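Local coordinates for UPF0141 protein yjdB (Campylobacter jejuni subsp. jejuni HB93-13, PDB 4TN0) that probably transfers phosphoethanolamine onto periplasmic targets as the zinc-binding domain of an alkaline phosphatase-like transferase linked to polymyxin resistance and motility, at residues V93-G98 with R117-Q122; L20-G25 with S283-Y288; S68-F73 with E79-S84. All coordinates share one frame; numbering follows the deposited sequence.

Contact 1 of 3, residues V93-G98 with R117-Q122; sequences VLYKTG and RLAYKQ
Tyr95 O receives the backbone N-H of Gly98 at 3.1 Å, so the residue that reaches across to Leu118 and Ala119 also helps to close its own helix. With a positive phi of 89°, Gly98 is the C-prime residue of a Schellman motif, in which Leu94 O takes the N-H of the residue after Gly98. Across the contact everything is apolar. The CG of Tyr95 stands anti to the backbone N (chi1 175°), which carries the ring off the helix toward the 117-122 chain. There Tyr95 CE1 meets the methyl Ala119 CB at 4.1 Å, while nearer the backbone Tyr95 CB lies 4.2 Å from Leu118 CD2. Both methyls approach the ring obliquely. Leu118 is the buried member and also packs on Ala101 and Trp103 of strand 100-105, whereas Tyr95 and Ala119 are exposed; the patch buries only about 130 Å². Next to it, a salt bridge from Arg117 to Asp92 makes a second tie back to the same helix. Beyond Ala119 the chain pairs with Trp103 and becomes an outermost strand, so a Schellman-capped helix end rests against the approach to the edge of the mixed beta sheet at the heart of the alkaline phosphatase-like alpha/beta fold.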
ATOM      1  N   VAL A  93       2.611  -7.588 -16.267  1.00 48.96           N
ATOM      2  CA  VAL A  93       2.164  -8.962 -16.407  1.00 50.41           C
ATOM      3  C   VAL A  93       0.647  -9.051 -16.381  1.00 52.28           C
ATOM      4  O   VAL A  93       0.063  -9.734 -17.217  1.00 55.38           O
ATOM      5  CB  VAL A  93       2.758  -9.869 -15.322  1.00 44.90           C
ATOM      6  CG1 VAL A  93       2.220 -11.292 -15.471  1.00 50.94           C
ATOM      7  CG2 VAL A  93       4.264  -9.855 -15.432  1.00 38.40           C
ATOM      8  N   LEU A  94      -0.001  -8.329 -15.472  1.00 52.18           N
ATOM      9  CA  LEU A  94      -1.464  -8.360 -15.434  1.00 48.67           C
ATOM     10  C   LEU A  94      -2.060  -7.727 -16.684  1.00 50.14           C
ATOM     11  O   LEU A  94      -3.065  -8.208 -17.200  1.00 54.28           O
ATOM     12  CB  LEU A  94      -1.997  -7.649 -14.205  1.00 49.10           C
ATOM     13  CG  LEU A  94      -1.582  -8.170 -12.839  1.00 48.12           C
ATOM     14  CD1 LEU A  94      -2.077  -7.193 -11.778  1.00 46.85           C
ATOM     15  CD2 LEU A  94      -2.149  -9.538 -12.607  1.00 47.41           C
ATOM     16  N   TYR A  95      -1.429  -6.668 -17.186  1.00 47.36           N
ATOM     17  CA  TYR A  95      -1.934  -5.976 -18.372  1.00 51.19           C
ATOM     18  C   TYR A  95      -1.827  -6.822 -19.630  1.00 55.54           C
ATOM     19  O   TYR A  95      -2.765  -6.895 -20.420  1.00 56.14           O
ATOM     20  CB  TYR A  95      -1.177  -4.669 -18.602  1.00 51.36           C
ATOM     21  CG  TYR A  95      -1.538  -3.930 -19.885  1.00 58.80           C
ATOM     22  CD1 TYR A  95      -2.505  -2.929 -19.893  1.00 62.39           C
ATOM     23  CD2 TYR A  95      -0.894  -4.228 -21.089  1.00 56.94           C
ATOM     24  CE1 TYR A  95      -2.825  -2.247 -21.062  1.00 61.76           C
ATOM     25  CE2 TYR A  95      -1.205  -3.559 -22.256  1.00 61.15           C
ATOM     26  CZ  TYR A  95      -2.171  -2.568 -22.239  1.00 66.97           C
ATOM     27  OH  TYR A  95      -2.480  -1.900 -23.404  1.00 69.07           O
ATOM     28  N   LYS A  96      -0.675  -7.453 -19.816  1.00 53.20           N
ATOM     29  CA  LYS A  96      -0.433  -8.226 -21.020  1.00 56.65           C
ATOM     30  C   LYS A  96      -1.229  -9.527 -20.991  1.00 56.08           C
ATOM     31  O   LYS A  96      -1.370 -10.200 -22.005  1.00 57.83           O
ATOM     32  CB  LYS A  96       1.070  -8.479 -21.195  1.00 52.66           C
ATOM     33  CG  LYS A  96       1.651  -9.550 -20.307  1.00 52.50           C
ATOM     34  CD  LYS A  96       3.151  -9.656 -20.524  1.00 51.10           C
ATOM     35  CE  LYS A  96       3.721 -10.869 -19.808  1.00 47.60           C
ATOM     36  NZ  LYS A  96       5.196 -10.833 -19.889  1.00 48.38           N
ATOM     37  N   THR A  97      -1.782  -9.831 -19.826  1.00 54.34           N
ATOM     38  CA  THR A  97      -2.510 -11.064 -19.578  1.00 50.03           C
ATOM     39  C   THR A  97      -4.030 -10.738 -19.570  1.00 55.84           C
ATOM     40  O   THR A  97      -4.893 -11.554 -19.228  1.00 53.63           O
ATOM     41  CB  THR A  97      -1.959 -11.698 -18.277  1.00 51.07           C
ATOM     42  OG1 THR A  97      -0.764 -12.427 -18.588  1.00 56.16           O
ATOM     43  CG2 THR A  97      -2.865 -12.631 -17.667  1.00 50.32           C
ATOM     44  N   GLY A  98      -4.348  -9.517 -19.993  1.00 56.39           N
ATOM     45  CA  GLY A  98      -5.724  -9.133 -20.254  1.00 52.56           C
ATOM     46  C   GLY A  98      -6.505  -8.554 -19.092  1.00 55.36           C
ATOM     47  O   GLY A  98      -7.678  -8.243 -19.244  1.00 55.34           O
ATOM     48  N   ARG A 117       3.694   2.015 -18.461  1.00 50.72           N
ATOM     49  CA  ARG A 117       3.222   1.326 -19.644  1.00 52.39           C
ATOM     50  C   ARG A 117       1.762   0.903 -19.494  1.00 54.19           C
ATOM     51  O   ARG A 117       1.277   0.049 -20.233  1.00 53.64           O
ATOM     52  CB  ARG A 117       4.108   0.118 -19.938  1.00 46.71           C
ATOM     53  CG  ARG A 117       5.514   0.471 -20.400  1.00 42.11           C
ATOM     54  CD  ARG A 117       6.432  -0.727 -20.214  1.00 37.01           C
ATOM     55  NE  ARG A 117       6.342  -1.183 -18.837  1.00 47.93           N
ATOM     56  CZ  ARG A 117       7.052  -0.644 -17.842  1.00 51.83           C
ATOM     57  NH1 ARG A 117       6.917  -1.088 -16.599  1.00 48.28           N
ATOM     58  NH2 ARG A 117       7.900   0.347 -18.094  1.00 43.49           N
ATOM     59  N   LEU A 118       1.055   1.531 -18.560  1.00 51.32           N
ATOM     60  CA  LEU A 118      -0.362   1.263 -18.414  1.00 50.40           C
ATOM     61  C   LEU A 118      -1.127   2.207 -19.323  1.00 58.59           C
ATOM     62  O   LEU A 118      -0.655   3.304 -19.633  1.00 56.25           O
ATOM     63  CB  LEU A 118      -0.824   1.434 -16.974  1.00 46.89           C
ATOM     64  CG  LEU A 118      -0.288   0.373 -16.018  1.00 51.21           C
ATOM     65  CD1 LEU A 118      -0.849   0.576 -14.618  1.00 53.20           C
ATOM     66  CD2 LEU A 118      -0.563  -1.024 -16.517  1.00 52.22           C
ATOM     67  N   ALA A 119      -2.305   1.769 -19.758  1.00 58.07           N
ATOM     68  CA  ALA A 119      -3.090   2.567 -20.674  1.00 58.84           C
ATOM     69  C   ALA A 119      -3.833   3.629 -19.885  1.00 55.63           C
ATOM     70  O   ALA A 119      -3.743   4.817 -20.203  1.00 56.33           O
ATOM     71  CB  ALA A 119      -4.054   1.695 -21.459  1.00 56.91           C
ATOM     72  N   TYR A 120      -4.549   3.227 -18.836  1.00 57.30           N
ATOM     73  CA  TYR A 120      -5.273   4.246 -18.089  1.00 62.99           C
ATOM     74  C   TYR A 120      -4.634   4.532 -16.719  1.00 62.90           C
ATOM     75  O   TYR A 120      -4.828   3.795 -15.733  1.00 57.18           O
ATOM     76  CB  TYR A 120      -6.761   3.925 -17.950  1.00 60.70           C
ATOM     77  CG  TYR A 120      -7.509   5.195 -17.558  1.00 76.96           C
ATOM     78  CD1 TYR A 120      -7.328   6.363 -18.315  1.00 77.49           C
ATOM     79  CD2 TYR A 120      -8.435   5.229 -16.513  1.00 72.90           C
ATOM     80  CE1 TYR A 120      -7.982   7.540 -18.013  1.00 78.36           C
ATOM     81  CE2 TYR A 120      -9.116   6.416 -16.207  1.00 76.70           C
ATOM     82  CZ  TYR A 120      -8.880   7.570 -16.970  1.00 84.42           C
ATOM     83  OH  TYR A 120      -9.525   8.769 -16.716  1.00 85.81           O
ATOM     84  N   LYS A 121      -3.845   5.609 -16.722  1.00 63.54           N
ATOM     85  CA  LYS A 121      -3.099   6.144 -15.580  1.00 59.23           C
ATOM     86  C   LYS A 121      -3.393   7.650 -15.465  1.00 57.81           C
ATOM     87  O   LYS A 121      -3.684   8.322 -16.464  1.00 53.49           O
ATOM     88  CB  LYS A 121      -1.596   5.886 -15.750  1.00 52.04           C
ATOM     89  CG  LYS A 121      -1.047   6.476 -17.026  1.00 56.98           C
ATOM     90  CD  LYS A 121       0.386   6.094 -17.298  1.00 58.31           C
ATOM     91  CE  LYS A 121       0.772   6.596 -18.685  1.00 63.39           C
ATOM     92  NZ  LYS A 121       2.160   6.218 -19.066  1.00 64.56           N
ATOM     93  N   GLN A 122      -3.388   8.163 -14.238  1.00 58.26           N
ATOM     94  CA  GLN A 122      -3.655   9.579 -14.004  1.00 50.91           C
ATOM     95  C   GLN A 122      -2.765  10.171 -12.922  1.00 56.82           C
ATOM     96  O   GLN A 122      -2.566   9.553 -11.871  1.00 55.35           O
ATOM     97  CB  GLN A 122      -5.120   9.756 -13.623  1.00 56.01           C
ATOM     98  CG  GLN A 122      -5.644  11.179 -13.724  1.00 63.44           C
ATOM     99  CD  GLN A 122      -7.165  11.234 -13.640  1.00 62.65           C
ATOM    100  OE1 GLN A 122      -7.843  10.220 -13.843  1.00 66.74           O
ATOM    101  NE2 GLN A 122      -7.706  12.420 -13.358  1.00 53.14           N
TER

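Contact 2 of 3, residues L20-G25 with S283-Y288; sequences LVLVVG and STLLGY
Leu20 sits against the ring of Tyr288 in a CH-pi contact: Leu20 CB is 4.1 Å from the ring centroid and 30° off its normal, hence off-centre. Its closest ring atom is Tyr288 CE1, 3.6 Å from Leu20 CB. The branch atom Leu20 CD2 lies over the same face, 4.0 Å from Tyr288 CG and shifted toward the rim, so one leucine spans the ring from the CE1 side to the root. A chi1 of -167° sets the Tyr288 ring trans to its own backbone N and swings it out from the helix to receive the leucine.

The remaining contacts are between aliphatic branches. Leu285 CD2 comes within 3.9 Å of Leu20 CD2 and 4.1 Å of Leu22 CD2, its side chain crossing each of theirs at about a right angle. Phe73 of helix 68-73 covers Leu22 and Leu285 as well.

The tyrosine also has partners outside the pair: its OH is hydrogen-bonded to Ser220 OG on the neighbouring strand 218-224, which fixes the far end of the ring, and Lys18 makes a cation-pi contact with its ring. Helix 283-288 runs nearly antiparallel to strand 20-24 (166°), with the axes 11.3 Å apart. This is a helix laid on a central strand of an alpha/beta sandwich of the alkaline phosphatase superfamily, a strand whose C-terminal end leads directly to the zinc ligand Glu26.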
ATOM      1  N   LEU A  20      -9.799  -5.906  -7.661  1.00 54.43           N
ATOM      2  CA  LEU A  20      -8.814  -5.656  -6.606  1.00 58.08           C
ATOM      3  C   LEU A  20      -8.432  -4.168  -6.593  1.00 50.62           C
ATOM      4  O   LEU A  20      -8.062  -3.594  -7.621  1.00 51.69           O
ATOM      5  CB  LEU A  20      -7.564  -6.541  -6.772  1.00 48.28           C
ATOM      6  CG  LEU A  20      -6.468  -6.350  -5.714  1.00 51.01           C
ATOM      7  CD1 LEU A  20      -7.035  -6.639  -4.339  1.00 50.22           C
ATOM      8  CD2 LEU A  20      -5.229  -7.213  -5.962  1.00 43.86           C
ATOM      9  N   VAL A  21      -8.577  -3.548  -5.428  1.00 44.78           N
ATOM     10  CA  VAL A  21      -8.100  -2.182  -5.219  1.00 49.72           C
ATOM     11  C   VAL A  21      -6.825  -2.262  -4.387  1.00 44.97           C
ATOM     12  O   VAL A  21      -6.846  -2.705  -3.232  1.00 41.74           O
ATOM     13  CB  VAL A  21      -9.154  -1.270  -4.513  1.00 51.75           C
ATOM     14  CG1 VAL A  21      -8.535   0.059  -4.122  1.00 51.19           C
ATOM     15  CG2 VAL A  21     -10.391  -1.033  -5.401  1.00 42.25           C
ATOM     16  N   LEU A  22      -5.709  -1.895  -5.015  1.00 43.16           N
ATOM     17  CA  LEU A  22      -4.397  -1.907  -4.362  1.00 41.45           C
ATOM     18  C   LEU A  22      -4.047  -0.494  -3.930  1.00 43.27           C
ATOM     19  O   LEU A  22      -3.880   0.396  -4.764  1.00 47.26           O
ATOM     20  CB  LEU A  22      -3.322  -2.433  -5.308  1.00 35.33           C
ATOM     21  CG  LEU A  22      -1.887  -2.490  -4.806  1.00 36.13           C
ATOM     22  CD1 LEU A  22      -1.755  -3.483  -3.660  1.00 37.15           C
ATOM     23  CD2 LEU A  22      -0.966  -2.865  -5.945  1.00 42.93           C
ATOM     24  N   VAL A  23      -3.937  -0.259  -2.639  1.00 41.50           N
ATOM     25  CA  VAL A  23      -3.579   1.086  -2.231  1.00 46.55           C
ATOM     26  C   VAL A  23      -2.124   1.144  -1.768  1.00 41.60           C
ATOM     27  O   VAL A  23      -1.763   0.545  -0.752  1.00 41.26           O
ATOM     28  CB  VAL A  23      -4.506   1.617  -1.125  1.00 45.77           C
ATOM     29  CG1 VAL A  23      -4.098   3.034  -0.754  1.00 43.94           C
ATOM     30  CG2 VAL A  23      -5.935   1.629  -1.626  1.00 46.32           C
ATOM     31  N   VAL A  24      -1.298   1.847  -2.548  1.00 40.84           N
ATOM     32  CA  VAL A  24       0.102   2.097  -2.193  1.00 42.79           C
ATOM     33  C   VAL A  24       0.228   3.366  -1.345  1.00 37.99           C
ATOM     34  O   VAL A  24       0.056   4.497  -1.822  1.00 35.08           O
ATOM     35  CB  VAL A  24       0.997   2.230  -3.441  1.00 40.64           C
ATOM     36  CG1 VAL A  24       2.440   2.581  -3.049  1.00 30.59           C
ATOM     37  CG2 VAL A  24       0.925   0.967  -4.292  1.00 35.80           C
ATOM     38  N   GLY A  25       0.535   3.162  -0.075  1.00 36.43           N
ATOM     39  CA  GLY A  25       0.656   4.265   0.853  1.00 39.18           C
ATOM     40  C   GLY A  25       1.975   5.015   0.796  1.00 34.08           C
ATOM     41  O   GLY A  25       2.764   4.911  -0.158  1.00 33.12           O
ATOM     42  N   SER A 283       3.849 -12.124  -6.158  1.00 52.09           N
ATOM     43  CA  SER A 283       3.077 -13.347  -6.370  1.00 56.10           C
ATOM     44  C   SER A 283       1.634 -13.154  -5.930  1.00 58.92           C
ATOM     45  O   SER A 283       0.724 -13.755  -6.516  1.00 58.05           O
ATOM     46  CB  SER A 283       3.685 -14.538  -5.614  1.00 56.80           C
ATOM     47  OG  SER A 283       4.910 -14.966  -6.190  1.00 53.03           O
ATOM     48  N   THR A 284       1.421 -12.291  -4.934  1.00 56.10           N
ATOM     49  CA  THR A 284       0.065 -12.024  -4.452  1.00 56.73           C
ATOM     50  C   THR A 284      -0.769 -11.392  -5.553  1.00 55.87           C
ATOM     51  O   THR A 284      -1.957 -11.690  -5.691  1.00 62.16           O
ATOM     52  CB  THR A 284       0.048 -11.099  -3.208  1.00 54.88           C
ATOM     53  OG1 THR A 284       0.675 -11.765  -2.110  1.00 50.79           O
ATOM     54  CG2 THR A 284      -1.380 -10.770  -2.805  1.00 49.54           C
ATOM     55  N   LEU A 285      -0.130 -10.554  -6.364  1.00 55.33           N
ATOM     56  CA  LEU A 285      -0.820  -9.855  -7.449  1.00 54.77           C
ATOM     57  C   LEU A 285      -1.061 -10.766  -8.667  1.00 54.54           C
ATOM     58  O   LEU A 285      -2.089 -10.670  -9.338  1.00 54.67           O
ATOM     59  CB  LEU A 285      -0.021  -8.619  -7.854  1.00 51.86           C
ATOM     60  CG  LEU A 285      -0.054  -7.380  -6.949  1.00 48.05           C
ATOM     61  CD1 LEU A 285       0.777  -6.313  -7.609  1.00 48.81           C
ATOM     62  CD2 LEU A 285      -1.466  -6.858  -6.699  1.00 47.42           C
ATOM     63  N   LEU A 286      -0.109 -11.640  -8.963  1.00 54.34           N
ATOM     64  CA  LEU A 286      -0.314 -12.602 -10.033  1.00 57.07           C
ATOM     65  C   LEU A 286      -1.395 -13.581  -9.586  1.00 58.95           C
ATOM     66  O   LEU A 286      -2.397 -13.774 -10.275  1.00 56.50           O
ATOM     67  CB  LEU A 286       0.979 -13.336 -10.374  1.00 55.48           C
ATOM     68  CG  LEU A 286       2.110 -12.526 -10.993  1.00 51.31           C
ATOM     69  CD1 LEU A 286       3.074 -13.441 -11.723  1.00 52.21           C
ATOM     70  CD2 LEU A 286       1.551 -11.497 -11.936  1.00 51.95           C
ATOM     71  N   GLY A 287      -1.201 -14.156  -8.400  1.00 58.79           N
ATOM     72  CA  GLY A 287      -2.129 -15.126  -7.849  1.00 61.52           C
ATOM     73  C   GLY A 287      -3.575 -14.667  -7.785  1.00 63.77           C
ATOM     74  O   GLY A 287      -4.502 -15.473  -7.891  1.00 70.25           O
ATOM     75  N   TYR A 288      -3.777 -13.367  -7.617  1.00 62.07           N
ATOM     76  CA  TYR A 288      -5.121 -12.858  -7.412  1.00 60.84           C
ATOM     77  C   TYR A 288      -5.935 -12.965  -8.680  1.00 62.04           C
ATOM     78  O   TYR A 288      -7.144 -13.207  -8.625  1.00 66.37           O
ATOM     79  CB  TYR A 288      -5.108 -11.403  -6.937  1.00 59.76           C
ATOM     80  CG  TYR A 288      -6.459 -10.964  -6.432  1.00 55.55           C
ATOM     81  CD1 TYR A 288      -7.401 -10.408  -7.293  1.00 53.00           C
ATOM     82  CD2 TYR A 288      -6.805 -11.132  -5.095  1.00 54.18           C
ATOM     83  CE1 TYR A 288      -8.645 -10.022  -6.836  1.00 49.62           C
ATOM     84  CE2 TYR A 288      -8.045 -10.752  -4.630  1.00 52.99           C
ATOM     85  CZ  TYR A 288      -8.961 -10.197  -5.506  1.00 52.66           C
ATOM     86  OH  TYR A 288     -10.198  -9.814  -5.046  1.00 57.39           O
TER

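Contact 3 of 3, residues S68-F73 with E79-S84; sequences SLPCMF and ENYSSS
Tyr81 lays its ring over the side chain of Cys71, with Cys71 CB above the middle of the face, 3.8 Å from the centroid and only 10° off the ring normal. The sulfur sits further toward the root of the tyrosine: Cys71 SG is 3.7 Å from Tyr81 CB, and its sulfur-aromatic approach to the ring is oblique, 34° off the normal. The extended first torsion of Tyr81 (chi1 175°) projects the ring from the loop onto the helix. The overlap continues onto the helix backbone, where Cys71 N is 4.0 Å from Tyr81 CE1. At the outer end the phenol oxygen passes beside the proline, Tyr81 OH lying 3.4 Å from Pro70 CB, so a single ring spans two successive helix residues.

Just beyond the ring the loop is braced by a short hydrogen bond between Ser82 OG and Ser84 OG at 2.6 Å. Beneath the ring, Cys71 is fixed by its disulfide to Cys61, and at the start of the helix Ser68 OG is hydrogen-bonded to the carbonyl O of the zinc ligand Asp226. The contact thus covers the outer side of a short helix that follows phosphothreonine Thr65, itself a zinc ligand. A helix beginning three residues after the phosphorylated one is consistent with the nucleophile region of the alkaline phosphatase-like active site.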
ATOM      1  N   SER A  68      11.694   1.356  -2.633  1.00 32.52           N
ATOM      2  CA  SER A  68      10.507   0.586  -2.263  1.00 32.54           C
ATOM      3  C   SER A  68       9.476   0.413  -3.371  1.00 35.84           C
ATOM      4  O   SER A  68       9.004  -0.694  -3.612  1.00 34.96           O
ATOM      5  CB  SER A  68       9.806   1.217  -1.068  1.00 33.54           C
ATOM      6  OG  SER A  68      10.427   0.847   0.133  1.00 33.61           O
ATOM      7  N   LEU A  69       9.106   1.499  -4.035  1.00 36.84           N
ATOM      8  CA  LEU A  69       7.992   1.406  -4.968  1.00 39.57           C
ATOM      9  C   LEU A  69       8.324   0.473  -6.168  1.00 35.36           C
ATOM     10  O   LEU A  69       7.555  -0.440  -6.442  1.00 36.13           O
ATOM     11  CB  LEU A  69       7.552   2.808  -5.403  1.00 34.93           C
ATOM     12  CG  LEU A  69       6.279   2.940  -6.240  1.00 43.85           C
ATOM     13  CD1 LEU A  69       5.114   2.094  -5.714  1.00 39.94           C
ATOM     14  CD2 LEU A  69       5.878   4.415  -6.370  1.00 35.65           C
ATOM     15  N   PRO A  70       9.461   0.680  -6.864  1.00 36.56           N
ATOM     16  CA  PRO A  70       9.774  -0.268  -7.951  1.00 31.53           C
ATOM     17  C   PRO A  70      10.017  -1.698  -7.443  1.00 37.01           C
ATOM     18  O   PRO A  70       9.534  -2.639  -8.035  1.00 38.27           O
ATOM     19  CB  PRO A  70      11.064   0.302  -8.569  1.00 30.45           C
ATOM     20  CG  PRO A  70      11.104   1.730  -8.149  1.00 36.88           C
ATOM     21  CD  PRO A  70      10.461   1.766  -6.786  1.00 37.13           C
ATOM     22  N   CYS A  71      10.735  -1.850  -6.340  1.00 36.20           N
ATOM     23  CA  CYS A  71      11.052  -3.168  -5.827  1.00 38.86           C
ATOM     24  C   CYS A  71       9.826  -4.006  -5.470  1.00 43.54           C
ATOM     25  O   CYS A  71       9.747  -5.198  -5.835  1.00 42.96           O
ATOM     26  CB  CYS A  71      11.949  -3.041  -4.596  1.00 40.92           C
ATOM     27  SG  CYS A  71      12.372  -4.595  -3.861  0.96 45.66           S
ATOM     28  N   MET A  72       8.848  -3.391  -4.805  1.00 41.75           N
ATOM     29  CA  MET A  72       7.686  -4.157  -4.344  1.00 43.67           C
ATOM     30  C   MET A  72       6.903  -4.700  -5.563  1.00 40.64           C
ATOM     31  O   MET A  72       6.282  -5.747  -5.480  1.00 40.21           O
ATOM     32  CB  MET A  72       6.773  -3.317  -3.414  1.00 33.57           C
ATOM     33  CG  MET A  72       5.819  -2.336  -4.094  1.00 38.55           C
ATOM     34  SD  MET A  72       4.600  -1.574  -2.962  1.00 38.74           S
ATOM     35  CE  MET A  72       5.558  -0.261  -2.167  1.00 30.66           C
ATOM     36  N   PHE A  73       6.949  -3.976  -6.680  1.00 38.94           N
ATOM     37  CA  PHE A  73       6.240  -4.355  -7.893  1.00 43.56           C
ATOM     38  C   PHE A  73       7.109  -5.227  -8.817  1.00 48.53           C
ATOM     39  O   PHE A  73       6.621  -5.815  -9.800  1.00 41.69           O
ATOM     40  CB  PHE A  73       5.776  -3.109  -8.649  1.00 39.69           C
ATOM     41  CG  PHE A  73       4.480  -2.523  -8.147  1.00 46.52           C
ATOM     42  CD1 PHE A  73       4.478  -1.462  -7.242  1.00 46.25           C
ATOM     43  CD2 PHE A  73       3.259  -3.024  -8.583  1.00 40.21           C
ATOM     44  CE1 PHE A  73       3.282  -0.915  -6.782  1.00 42.42           C
ATOM     45  CE2 PHE A  73       2.063  -2.487  -8.127  1.00 40.87           C
ATOM     46  CZ  PHE A  73       2.072  -1.425  -7.230  1.00 41.89           C
ATOM     47  N   GLU A  79      16.567  -8.982  -1.473  1.00 52.04           N
ATOM     48  CA  GLU A  79      17.977  -9.377  -1.443  1.00 47.52           C
ATOM     49  C   GLU A  79      18.645  -9.318  -2.804  1.00 45.09           C
ATOM     50  O   GLU A  79      19.859  -9.168  -2.875  1.00 48.95           O
ATOM     51  CB  GLU A  79      18.133 -10.786  -0.886  1.00 50.58           C
ATOM     52  CG  GLU A  79      17.083 -11.178   0.134  1.00 68.26           C
ATOM     53  CD  GLU A  79      17.637 -12.133   1.189  1.00 80.27           C
ATOM     54  OE1 GLU A  79      18.049 -13.257   0.821  1.00 86.59           O
ATOM     55  OE2 GLU A  79      17.662 -11.756   2.384  1.00 73.65           O
ATOM     56  N   ASN A  80      17.857  -9.335  -3.875  1.00 43.09           N
ATOM     57  CA  ASN A  80      18.407  -9.303  -5.223  1.00 46.36           C
ATOM     58  C   ASN A  80      17.943  -8.128  -6.068  1.00 51.93           C
ATOM     59  O   ASN A  80      18.308  -8.015  -7.245  1.00 48.97           O
ATOM     60  CB  ASN A  80      18.025 -10.587  -5.970  1.00 50.77           C
ATOM     61  CG  ASN A  80      18.683 -11.820  -5.389  1.00 55.71           C
ATOM     62  OD1 ASN A  80      19.896 -12.002  -5.518  1.00 65.51           O
ATOM     63  ND2 ASN A  80      17.883 -12.688  -4.757  1.00 52.19           N
ATOM     64  N   TYR A  81      17.135  -7.252  -5.483  1.00 48.62           N
ATOM     65  CA  TYR A  81      16.722  -6.077  -6.221  1.00 49.73           C
ATOM     66  C   TYR A  81      17.913  -5.144  -6.441  1.00 51.50           C
ATOM     67  O   TYR A  81      18.725  -4.914  -5.545  1.00 49.77           O
ATOM     68  CB  TYR A  81      15.588  -5.330  -5.517  1.00 45.47           C
ATOM     69  CG  TYR A  81      15.259  -4.052  -6.233  1.00 48.45           C
ATOM     70  CD1 TYR A  81      14.503  -4.081  -7.401  1.00 48.76           C
ATOM     71  CD2 TYR A  81      15.736  -2.822  -5.783  1.00 47.63           C
ATOM     72  CE1 TYR A  81      14.205  -2.926  -8.098  1.00 45.54           C
ATOM     73  CE2 TYR A  81      15.435  -1.646  -6.480  1.00 50.25           C
ATOM     74  CZ  TYR A  81      14.666  -1.712  -7.640  1.00 45.72           C
ATOM     75  OH  TYR A  81      14.358  -0.575  -8.347  1.00 47.37           O
ATOM     76  N   SER A  82      18.004  -4.617  -7.650  1.00 52.22           N
ATOM     77  CA  SER A  82      18.945  -3.565  -7.970  1.00 45.31           C
ATOM     78  C   SER A  82      18.180  -2.419  -8.606  1.00 47.81           C
ATOM     79  O   SER A  82      17.185  -2.640  -9.300  1.00 47.88           O
ATOM     80  CB  SER A  82      20.033  -4.067  -8.907  1.00 46.91           C
ATOM     81  OG  SER A  82      20.708  -2.979  -9.512  1.00 51.86           O
ATOM     82  N   SER A  83      18.622  -1.194  -8.362  1.00 43.57           N
ATOM     83  CA  SER A  83      17.937  -0.041  -8.924  1.00 45.73           C
ATOM     84  C   SER A  83      18.197   0.072 -10.429  1.00 50.44           C
ATOM     85  O   SER A  83      17.537   0.845 -11.132  1.00 50.18           O
ATOM     86  CB  SER A  83      18.359   1.244  -8.202  1.00 42.02           C
ATOM     87  OG  SER A  83      17.434   1.536  -7.160  1.00 42.33           O
ATOM     88  N   SER A  84      19.135  -0.723 -10.931  1.00 48.44           N
ATOM     89  CA  SER A  84      19.543  -0.598 -12.323  1.00 44.83           C
ATOM     90  C   SER A  84      18.727  -1.496 -13.223  1.00 49.06           C
ATOM     91  O   SER A  84      18.824  -1.409 -14.448  1.00 47.55           O
ATOM     92  CB  SER A  84      21.028  -0.934 -12.478  1.00 49.70           C
ATOM     93  OG  SER A  84      21.310  -2.213 -11.937  1.00 47.77           O
TER

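From the N terminus, strand 18-24 comes first, and contact 2 is not completed until helix 281-288, so it closes a loop of more than 250 residues. Within that loop, helix 68-73 is met by 79-84 in contact 3, a short local closure, and then helix 90-96 is met by 117-122 in contact 1. These two follow in series, and no loops cross. Contact 2 is the buried middle: Leu69 and Phe73 reach it from contact 3, both packing on Val24, while Val93 and Leu94 of contact 1 pack on helix 281-288. Together they tie helix 281-288 to a central strand, helix 90-96 to the run leading into edge strand 120-123, and helix 68-73 to the loop after it.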